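Local coordinates for protein exoribonuclease II, mitochondrial (Candida glabrata, PDB 6F3H) that probably degrades mitochondrial RNA from the 3' end as a magnesium-dependent exoribonuclease of the RNase II (RNB) family, acting as the nuclease component of the mtEXO degradosome, at residues I414-G419 against L549-T554; Y390-M395 against R423-I428. The protein carries 1 engineered substitution. One frame throughout, in Å; residues are numbered along the deposited sequence.

Interaction 1: I414-G419 against L549-T554; sequences IEELDG and LELLHT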
ATOM      1  N   ILE A 414     -32.088   0.912   8.879  1.00 53.28           N
ATOM      2  CA  ILE A 414     -33.096   1.191   7.866  1.00 51.98           C
ATOM      3  C   ILE A 414     -34.435   1.460   8.530  1.00 58.91           C
ATOM      4  O   ILE A 414     -34.775   0.876   9.568  1.00 56.43           O
ATOM      5  CB  ILE A 414     -33.217   0.055   6.831  1.00 47.92           C
ATOM      6  CG1 ILE A 414     -34.259   0.398   5.777  1.00 47.93           C
ATOM      7  CG2 ILE A 414     -33.576  -1.226   7.479  1.00 45.85           C
ATOM      8  CD1 ILE A 414     -34.281  -0.559   4.653  1.00 50.46           C
ATOM      9  N   GLU A 415     -35.173   2.385   7.938  1.00 61.89           N
ATOM     10  CA  GLU A 415     -36.553   2.654   8.281  1.00 62.04           C
ATOM     11  C   GLU A 415     -37.398   2.481   7.043  1.00 62.60           C
ATOM     12  O   GLU A 415     -37.232   3.226   6.069  1.00 57.51           O
ATOM     13  CB  GLU A 415     -36.706   4.058   8.818  1.00 66.67           C
ATOM     14  CG  GLU A 415     -36.366   4.137  10.244  1.00 77.32           C
ATOM     15  CD  GLU A 415     -36.241   5.552  10.670  1.00 85.20           C
ATOM     16  OE1 GLU A 415     -36.109   6.408   9.769  1.00 81.66           O
ATOM     17  OE2 GLU A 415     -36.318   5.809  11.888  1.00 92.60           O
ATOM     18  N   GLU A 416     -38.298   1.504   7.075  1.00 68.05           N
ATOM     19  CA  GLU A 416     -39.221   1.359   5.966  1.00 70.13           C
ATOM     20  C   GLU A 416     -40.377   2.313   6.219  1.00 71.11           C
ATOM     21  O   GLU A 416     -41.167   2.125   7.152  1.00 71.02           O
ATOM     22  CB  GLU A 416     -39.673  -0.084   5.800  1.00 73.04           C
ATOM     23  CG  GLU A 416     -40.080  -0.350   4.359  1.00 82.71           C
ATOM     24  CD  GLU A 416     -40.539  -1.781   4.108  1.00 94.08           C
ATOM     25  OE1 GLU A 416     -40.606  -2.583   5.074  1.00 93.94           O
ATOM     26  OE2 GLU A 416     -40.795  -2.110   2.924  1.00 98.23           O
ATOM     27  N   LEU A 417     -40.415   3.375   5.424  1.00 70.09           N
ATOM     28  CA  LEU A 417     -41.417   4.424   5.460  1.00 69.41           C
ATOM     29  C   LEU A 417     -42.671   4.035   4.689  1.00 81.53           C
ATOM     30  O   LEU A 417     -43.789   4.139   5.199  1.00 83.22           O
ATOM     31  CB  LEU A 417     -40.822   5.691   4.853  1.00 63.20           C
ATOM     32  CG  LEU A 417     -39.536   6.145   5.513  1.00 60.38           C
ATOM     33  CD1 LEU A 417     -39.068   7.467   4.918  1.00 52.65           C
ATOM     34  CD2 LEU A 417     -39.775   6.252   7.006  1.00 60.38           C
ATOM     35  N   ASP A 418     -42.483   3.588   3.453  1.00 88.71           N
ATOM     36  CA  ASP A 418     -43.561   3.154   2.582  1.00 90.51           C
ATOM     37  C   ASP A 418     -43.077   1.907   1.866  1.00104.89           C
ATOM     38  O   ASP A 418     -41.921   1.496   2.009  1.00106.96           O
ATOM     39  CB  ASP A 418     -43.954   4.247   1.577  1.00 78.97           C
ATOM     40  N   GLY A 419     -43.971   1.282   1.107  1.00115.94           N
ATOM     41  CA  GLY A 419     -43.536   0.232   0.201  1.00119.42           C
ATOM     42  C   GLY A 419     -42.563   0.738  -0.842  1.00121.25           C
ATOM     43  O   GLY A 419     -41.688  -0.003  -1.308  1.00127.82           O
ATOM     44  N   LEU A 549     -33.038  -6.633   7.408  1.00 50.00           N
ATOM     45  CA  LEU A 549     -31.949  -7.210   6.637  1.00 49.99           C
ATOM     46  C   LEU A 549     -32.390  -7.616   5.236  1.00 55.83           C
ATOM     47  O   LEU A 549     -31.696  -7.324   4.257  1.00 53.67           O
ATOM     48  CB  LEU A 549     -31.389  -8.407   7.389  1.00 50.11           C
ATOM     49  CG  LEU A 549     -30.830  -8.073   8.773  1.00 51.13           C
ATOM     50  CD1 LEU A 549     -30.395  -9.328   9.467  1.00 48.84           C
ATOM     51  CD2 LEU A 549     -29.639  -7.175   8.636  1.00 46.39           C
ATOM     52  N   GLU A 550     -33.513  -8.334   5.114  1.00 58.02           N
ATOM     53  CA  GLU A 550     -33.928  -8.736   3.774  1.00 60.70           C
ATOM     54  C   GLU A 550     -34.168  -7.516   2.924  1.00 60.04           C
ATOM     55  O   GLU A 550     -33.833  -7.487   1.734  1.00 56.65           O
ATOM     56  CB  GLU A 550     -35.172  -9.611   3.814  1.00 66.65           C
ATOM     57  CG  GLU A 550     -35.096 -10.707   4.842  1.00 76.56           C
ATOM     58  CD  GLU A 550     -36.363 -11.525   4.909  1.00 93.04           C
ATOM     59  OE1 GLU A 550     -37.342 -11.168   4.203  1.00 97.65           O
ATOM     60  OE2 GLU A 550     -36.369 -12.532   5.659  1.00 99.01           O
ATOM     61  N   LEU A 551     -34.713  -6.483   3.540  1.00 62.68           N
ATOM     62  CA  LEU A 551     -34.934  -5.253   2.820  1.00 63.54           C
ATOM     63  C   LEU A 551     -33.617  -4.649   2.393  1.00 57.08           C
ATOM     64  O   LEU A 551     -33.467  -4.225   1.245  1.00 57.89           O
ATOM     65  CB  LEU A 551     -35.719  -4.293   3.697  1.00 70.72           C
ATOM     66  CG  LEU A 551     -36.250  -3.080   2.959  1.00 76.46           C
ATOM     67  CD1 LEU A 551     -36.774  -3.427   1.561  1.00 77.00           C
ATOM     68  CD2 LEU A 551     -37.327  -2.514   3.839  1.00 78.03           C
ATOM     69  N   LEU A 552     -32.641  -4.625   3.298  1.00 57.28           N
ATOM     70  CA  LEU A 552     -31.332  -4.073   2.963  1.00 54.39           C
ATOM     71  C   LEU A 552     -30.664  -4.868   1.859  1.00 61.15           C
ATOM     72  O   LEU A 552     -30.071  -4.293   0.942  1.00 67.16           O
ATOM     73  CB  LEU A 552     -30.438  -4.051   4.197  1.00 47.18           C
ATOM     74  CG  LEU A 552     -30.712  -2.937   5.201  1.00 50.81           C
ATOM     75  CD1 LEU A 552     -29.922  -3.128   6.472  1.00 45.10           C
ATOM     76  CD2 LEU A 552     -30.387  -1.579   4.581  1.00 55.85           C
ATOM     77  N   HIS A 553     -30.739  -6.192   1.937  1.00 60.46           N
ATOM     78  CA  HIS A 553     -30.114  -7.013   0.914  1.00 58.63           C
ATOM     79  C   HIS A 553     -30.756  -6.786  -0.446  1.00 57.93           C
ATOM     80  O   HIS A 553     -30.059  -6.695  -1.464  1.00 58.45           O
ATOM     81  CB  HIS A 553     -30.181  -8.481   1.318  1.00 61.27           C
ATOM     82  CG  HIS A 553     -29.732  -9.425   0.248  1.00 66.20           C
ATOM     83  ND1 HIS A 553     -30.614 -10.149  -0.522  1.00 68.44           N
ATOM     84  CD2 HIS A 553     -28.491  -9.748  -0.189  1.00 67.28           C
ATOM     85  CE1 HIS A 553     -29.935 -10.893  -1.374  1.00 69.15           C
ATOM     86  NE2 HIS A 553     -28.645 -10.661  -1.202  1.00 68.48           N
ATOM     87  N   THR A 554     -32.082  -6.695  -0.491  1.00 57.46           N
ATOM     88  CA  THR A 554     -32.735  -6.471  -1.775  1.00 59.61           C
ATOM     89  C   THR A 554     -32.414  -5.085  -2.328  1.00 61.90           C
ATOM     90  O   THR A 554     -32.356  -4.898  -3.550  1.00 65.80           O
ATOM     91  CB  THR A 554     -34.230  -6.677  -1.614  1.00 57.72           C
ATOM     92  OG1 THR A 554     -34.644  -5.948  -0.464  1.00 64.13           O
ATOM     93  CG2 THR A 554     -34.533  -8.169  -1.377  1.00 58.25           C
TER
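Ile414 meets both Leu551 and Leu552: its CD1 reaches Leu551, while CB, CG2 and CD1 border Leu552. The longer branch of Ile414 extends toward the helix, with CG1 anti to the backbone N (chi1 -179°). Its tip, CD1, lies 3.6 Å from CG of Leu551, and the two side chains cross at about a right angle. Leu552 is met mainly nearer the root of Ile414. The two side chains slide past each other in opposite directions, and CD2 of Leu552 lies 4.0 Å from CB of Ile414. The CG2 branch of Ile414 also comes 4.0 Å from CG of Leu552. In Leu552, CG is anti to the carbonyl carbon (chi1 -77°), which carries CD2 toward Ile414.

The contact joins a sheet edge to a helix in the RNB domain. Strand 410-416 is an outermost strand of a mixed sheet, and the helix is 543-567. The axes of 414-416 and 549-554 cross at 97° and come within 9.4 Å. Ile414 and Glu416 direct their CB atoms to the helix, while that of the intervening Glu415 points away. A further tie comes from Gln548, whose NE2 is hydrogen-bonded to the backbone O of Ile414.

Glu416 adds a more exposed contact. Its extended chain passes obliquely over the end of Leu551, where CD2 of Leu551 is 3.5 Å from CG of Glu416. The same methyl also meets the carboxylate carbon CD of Glu416. A methyl against the aliphatic chain and carboxylate makes this a van der Waals contact; no hydrogen bond crosses between the segments. On the buried side, Leu552 also packs on Leu607 and Phe611 of helix 603-625. The side chain of Leu552 is about 13 Å from the bound magnesium ion.

Interaction 2: Y390-M395 against R423-I428; sequences YDFGDM and RIHIHI
Phe392, His425 and His427 form a buried aromatic cluster, which packs the turn after strand 390-391 against the inner strand 421-429 of a mixed sheet in the RNB domain. Both histidines point CB toward the turn. His427 presents its edge to a face of Phe392, with the ring planes at 65° and the centroids 4.8 Å apart. Its CE1 stands 3.8 Å above the plane of the Phe392 ring, over the centre. Tyr390 covers the opposite face of Phe392 with CD1, so the phenyl ring is held between the two. Toward His425 the roles change. Phe392 turns its own edge to that ring in an offset edge-to-face pair, planes at 70°, and its CE2 lies 3.5 Å from ND1 of His425.

Met395, a selenomethionine, closes the type II' turn that starts at Phe392. Its CG lies anti to the backbone N (chi1 168°), and the chain bends at chi3. SE approaches the His425 ring obliquely, 4.7 Å from its centroid, and CE meets CD2 of the same ring.

Hydrogen bonds help to set the rotation of both imidazoles. ND1 of His425 is bonded to Ser494 OG. His427 is held at both nitrogens, by Ser492 OG at ND1 and Ser413 OG at NE2. The side chain of His427 is about 7 Å from that of Asp410, a magnesium ligand. Phe392 also packs on Arg515 and Val519 of strand 505-519, Met395 lies on strand 410-416, and strand 421-429 runs between strands 488-499 and 410-416.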
ATOM      1  N   TYR A 390     -27.644  14.423  17.632  1.00 61.17           N
ATOM      2  CA  TYR A 390     -28.932  13.751  17.440  1.00 56.39           C
ATOM      3  C   TYR A 390     -28.938  12.336  18.026  1.00 54.07           C
ATOM      4  O   TYR A 390     -28.004  11.568  17.806  1.00 59.15           O
ATOM      5  CB  TYR A 390     -29.233  13.689  15.950  1.00 57.31           C
ATOM      6  CG  TYR A 390     -30.535  13.013  15.613  1.00 70.06           C
ATOM      7  CD1 TYR A 390     -30.628  11.626  15.528  1.00 71.75           C
ATOM      8  CD2 TYR A 390     -31.679  13.759  15.370  1.00 76.44           C
ATOM      9  CE1 TYR A 390     -31.822  11.007  15.217  1.00 74.37           C
ATOM     10  CE2 TYR A 390     -32.876  13.148  15.052  1.00 78.37           C
ATOM     11  CZ  TYR A 390     -32.940  11.776  14.974  1.00 79.68           C
ATOM     12  OH  TYR A 390     -34.128  11.174  14.652  1.00 86.48           O
ATOM     13  N   ASP A 391     -30.000  11.964  18.750  1.00 51.82           N
ATOM     14  CA  ASP A 391     -30.105  10.609  19.291  1.00 59.74           C
ATOM     15  C   ASP A 391     -31.126   9.782  18.521  1.00 62.23           C
ATOM     16  O   ASP A 391     -32.303  10.147  18.445  1.00 66.91           O
ATOM     17  CB  ASP A 391     -30.470  10.589  20.776  1.00 71.25           C
ATOM     18  CG  ASP A 391     -30.221   9.202  21.419  1.00 89.90           C
ATOM     19  OD1 ASP A 391     -30.481   8.170  20.758  1.00 95.92           O
ATOM     20  OD2 ASP A 391     -29.734   9.130  22.575  1.00 96.16           O
ATOM     21  N   PHE A 392     -30.675   8.629  18.022  1.00 58.62           N
ATOM     22  CA  PHE A 392     -31.492   7.672  17.293  1.00 52.89           C
ATOM     23  C   PHE A 392     -32.215   6.715  18.228  1.00 55.97           C
ATOM     24  O   PHE A 392     -33.018   5.891  17.776  1.00 56.20           O
ATOM     25  CB  PHE A 392     -30.607   6.899  16.320  1.00 48.98           C
ATOM     26  CG  PHE A 392     -29.947   7.772  15.278  1.00 47.39           C
ATOM     27  CD1 PHE A 392     -28.703   8.372  15.531  1.00 45.01           C
ATOM     28  CD2 PHE A 392     -30.568   8.012  14.050  1.00 43.73           C
ATOM     29  CE1 PHE A 392     -28.084   9.205  14.568  1.00 44.25           C
ATOM     30  CE2 PHE A 392     -29.963   8.825  13.081  1.00 43.22           C
ATOM     31  CZ  PHE A 392     -28.721   9.422  13.333  1.00 44.10           C
ATOM     32  N   GLY A 393     -31.953   6.827  19.518  1.00 54.80           N
ATOM     33  CA  GLY A 393     -32.666   6.040  20.493  1.00 52.40           C
ATOM     34  C   GLY A 393     -32.356   4.568  20.409  1.00 53.81           C
ATOM     35  O   GLY A 393     -31.194   4.141  20.406  1.00 56.82           O
ATOM     36  N   ASP A 394     -33.418   3.785  20.341  1.00 55.13           N
ATOM     37  CA  ASP A 394     -33.348   2.343  20.396  1.00 50.34           C
ATOM     38  C   ASP A 394     -33.399   1.765  19.009  1.00 50.63           C
ATOM     39  O   ASP A 394     -33.418   0.546  18.847  1.00 51.27           O
ATOM     40  CB  ASP A 394     -34.508   1.800  21.235  1.00 52.62           C
ATOM     41  CG  ASP A 394     -34.289   0.377  21.679  1.00 62.23           C
ATOM     42  OD1 ASP A 394     -33.293   0.139  22.387  1.00 68.55           O
ATOM     43  OD2 ASP A 394     -35.122  -0.502  21.337  1.00 61.56           O
HETATM   44  N   MSE A 395     -33.445   2.622  18.011  1.00 53.19           N
HETATM   45  CA  MSE A 395     -33.308   2.176  16.664  1.00 61.11           C
HETATM   46  C   MSE A 395     -32.106   1.260  16.550  1.00 56.96           C
HETATM   47  O   MSE A 395     -31.011   1.603  17.017  1.00 60.08           O
HETATM   48  CB  MSE A 395     -33.151   3.354  15.752  1.00 80.53           C
HETATM   49  CG  MSE A 395     -32.714   2.957  14.394  1.00102.78           C
HETATM   50 SE   MSE A 395     -32.307   4.517  13.327  1.00121.27          SE
HETATM   51  CE  MSE A 395     -33.141   3.944  11.652  1.00127.43           C
ATOM     52  N   ARG A 423     -35.671   4.748   4.394  1.00 51.70           N
ATOM     53  CA  ARG A 423     -34.660   5.684   4.853  1.00 54.79           C
ATOM     54  C   ARG A 423     -33.516   4.914   5.483  1.00 61.83           C
ATOM     55  O   ARG A 423     -33.731   3.970   6.254  1.00 63.10           O
ATOM     56  CB  ARG A 423     -35.187   6.688   5.868  1.00 57.99           C
ATOM     57  CG  ARG A 423     -34.053   7.538   6.434  1.00 58.62           C
ATOM     58  CD  ARG A 423     -34.503   8.588   7.416  1.00 65.32           C
ATOM     59  NE  ARG A 423     -35.701   9.287   6.972  1.00 74.41           N
ATOM     60  CZ  ARG A 423     -36.796   9.422   7.710  1.00 77.20           C
ATOM     61  NH1 ARG A 423     -36.835   8.908   8.930  1.00 80.96           N
ATOM     62  NH2 ARG A 423     -37.848  10.070   7.234  1.00 73.78           N
ATOM     63  N   ILE A 424     -32.300   5.328   5.143  1.00 62.76           N
ATOM     64  CA  ILE A 424     -31.094   4.618   5.519  1.00 54.57           C
ATOM     65  C   ILE A 424     -30.187   5.495   6.351  1.00 54.83           C
ATOM     66  O   ILE A 424     -30.002   6.680   6.059  1.00 54.51           O
ATOM     67  CB  ILE A 424     -30.361   4.124   4.279  1.00 48.27           C
ATOM     68  CG1 ILE A 424     -31.405   3.532   3.347  1.00 48.76           C
ATOM     69  CG2 ILE A 424     -29.310   3.172   4.703  1.00 51.65           C
ATOM     70  CD1 ILE A 424     -32.033   2.261   3.887  1.00 51.51           C
ATOM     71  N   HIS A 425     -29.597   4.884   7.369  1.00 55.67           N
ATOM     72  CA  HIS A 425     -28.678   5.553   8.265  1.00 54.77           C
ATOM     73  C   HIS A 425     -27.411   4.744   8.361  1.00 51.03           C
ATOM     74  O   HIS A 425     -27.451   3.560   8.709  1.00 53.09           O
ATOM     75  CB  HIS A 425     -29.284   5.721   9.636  1.00 60.08           C
ATOM     76  CG  HIS A 425     -30.529   6.541   9.631  1.00 67.87           C
ATOM     77  ND1 HIS A 425     -30.513   7.916   9.734  1.00 68.41           N
ATOM     78  CD2 HIS A 425     -31.828   6.181   9.534  1.00 67.49           C
ATOM     79  CE1 HIS A 425     -31.753   8.365   9.714  1.00 69.63           C
ATOM     80  NE2 HIS A 425     -32.569   7.333   9.596  1.00 70.17           N
ATOM     81  N   ILE A 426     -26.297   5.394   8.078  1.00 46.52           N
ATOM     82  CA  ILE A 426     -24.988   4.784   8.150  1.00 42.84           C
ATOM     83  C   ILE A 426     -24.260   5.467   9.268  1.00 48.39           C
ATOM     84  O   ILE A 426     -23.936   6.656   9.176  1.00 55.86           O
ATOM     85  CB  ILE A 426     -24.230   4.930   6.840  1.00 41.65           C
ATOM     86  CG1 ILE A 426     -25.207   4.681   5.715  1.00 47.57           C
ATOM     87  CG2 ILE A 426     -23.087   3.950   6.795  1.00 48.41           C
ATOM     88  CD1 ILE A 426     -25.711   3.255   5.720  1.00 48.21           C
ATOM     89  N   HIS A 427     -24.008   4.721  10.320  1.00 50.05           N
ATOM     90  CA  HIS A 427     -23.402   5.276  11.508  1.00 56.13           C
ATOM     91  C   HIS A 427     -21.957   4.858  11.519  1.00 55.35           C
ATOM     92  O   HIS A 427     -21.647   3.668  11.579  1.00 60.16           O
ATOM     93  CB  HIS A 427     -24.105   4.815  12.771  1.00 57.46           C
ATOM     94  CG  HIS A 427     -25.580   4.832  12.636  1.00 54.70           C
ATOM     95  ND1 HIS A 427     -26.293   6.006  12.584  1.00 53.84           N
ATOM     96  CD2 HIS A 427     -26.482   3.828  12.562  1.00 53.89           C
ATOM     97  CE1 HIS A 427     -27.573   5.718  12.449  1.00 55.02           C
ATOM     98  NE2 HIS A 427     -27.716   4.404  12.442  1.00 50.70           N
ATOM     99  N   ILE A 428     -21.090   5.836  11.447  1.00 53.62           N
ATOM    100  CA  ILE A 428     -19.668   5.612  11.397  1.00 50.77           C
ATOM    101  C   ILE A 428     -19.138   5.988  12.766  1.00 48.88           C
ATOM    102  O   ILE A 428     -19.557   7.001  13.336  1.00 48.88           O
ATOM    103  CB  ILE A 428     -19.052   6.478  10.288  1.00 48.19           C
ATOM    104  CG1 ILE A 428     -19.528   5.989   8.928  1.00 40.72           C
ATOM    105  CG2 ILE A 428     -17.570   6.348  10.329  1.00 55.31           C
ATOM    106  CD1 ILE A 428     -19.674   4.488   8.853  1.00 50.65           C
TER

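Overall arrangement
Interactions 1 and 2 have centres 14 Å apart and meet on one mixed sheet of the RNB domain. Strands 410-416 and 421-429 are consecutive in the chain and antiparallel neighbours in the sheet. Along the chain the order is 390-395, 414-419, 423-428, 549-554, so the two contacts interleave. They touch directly: OE1 of Glu415 forms a salt bridge with NH1 of Arg423, 2.7 Å long, and Ile414 packs on Ile424. Interaction 1 attaches a helix to the sheet edge, and interaction 2 attaches a turn to an inner strand. Strand 410-416 begins with the magnesium ligand Asp410, so both contacts probably help to hold the sheet that carries this metal ligand.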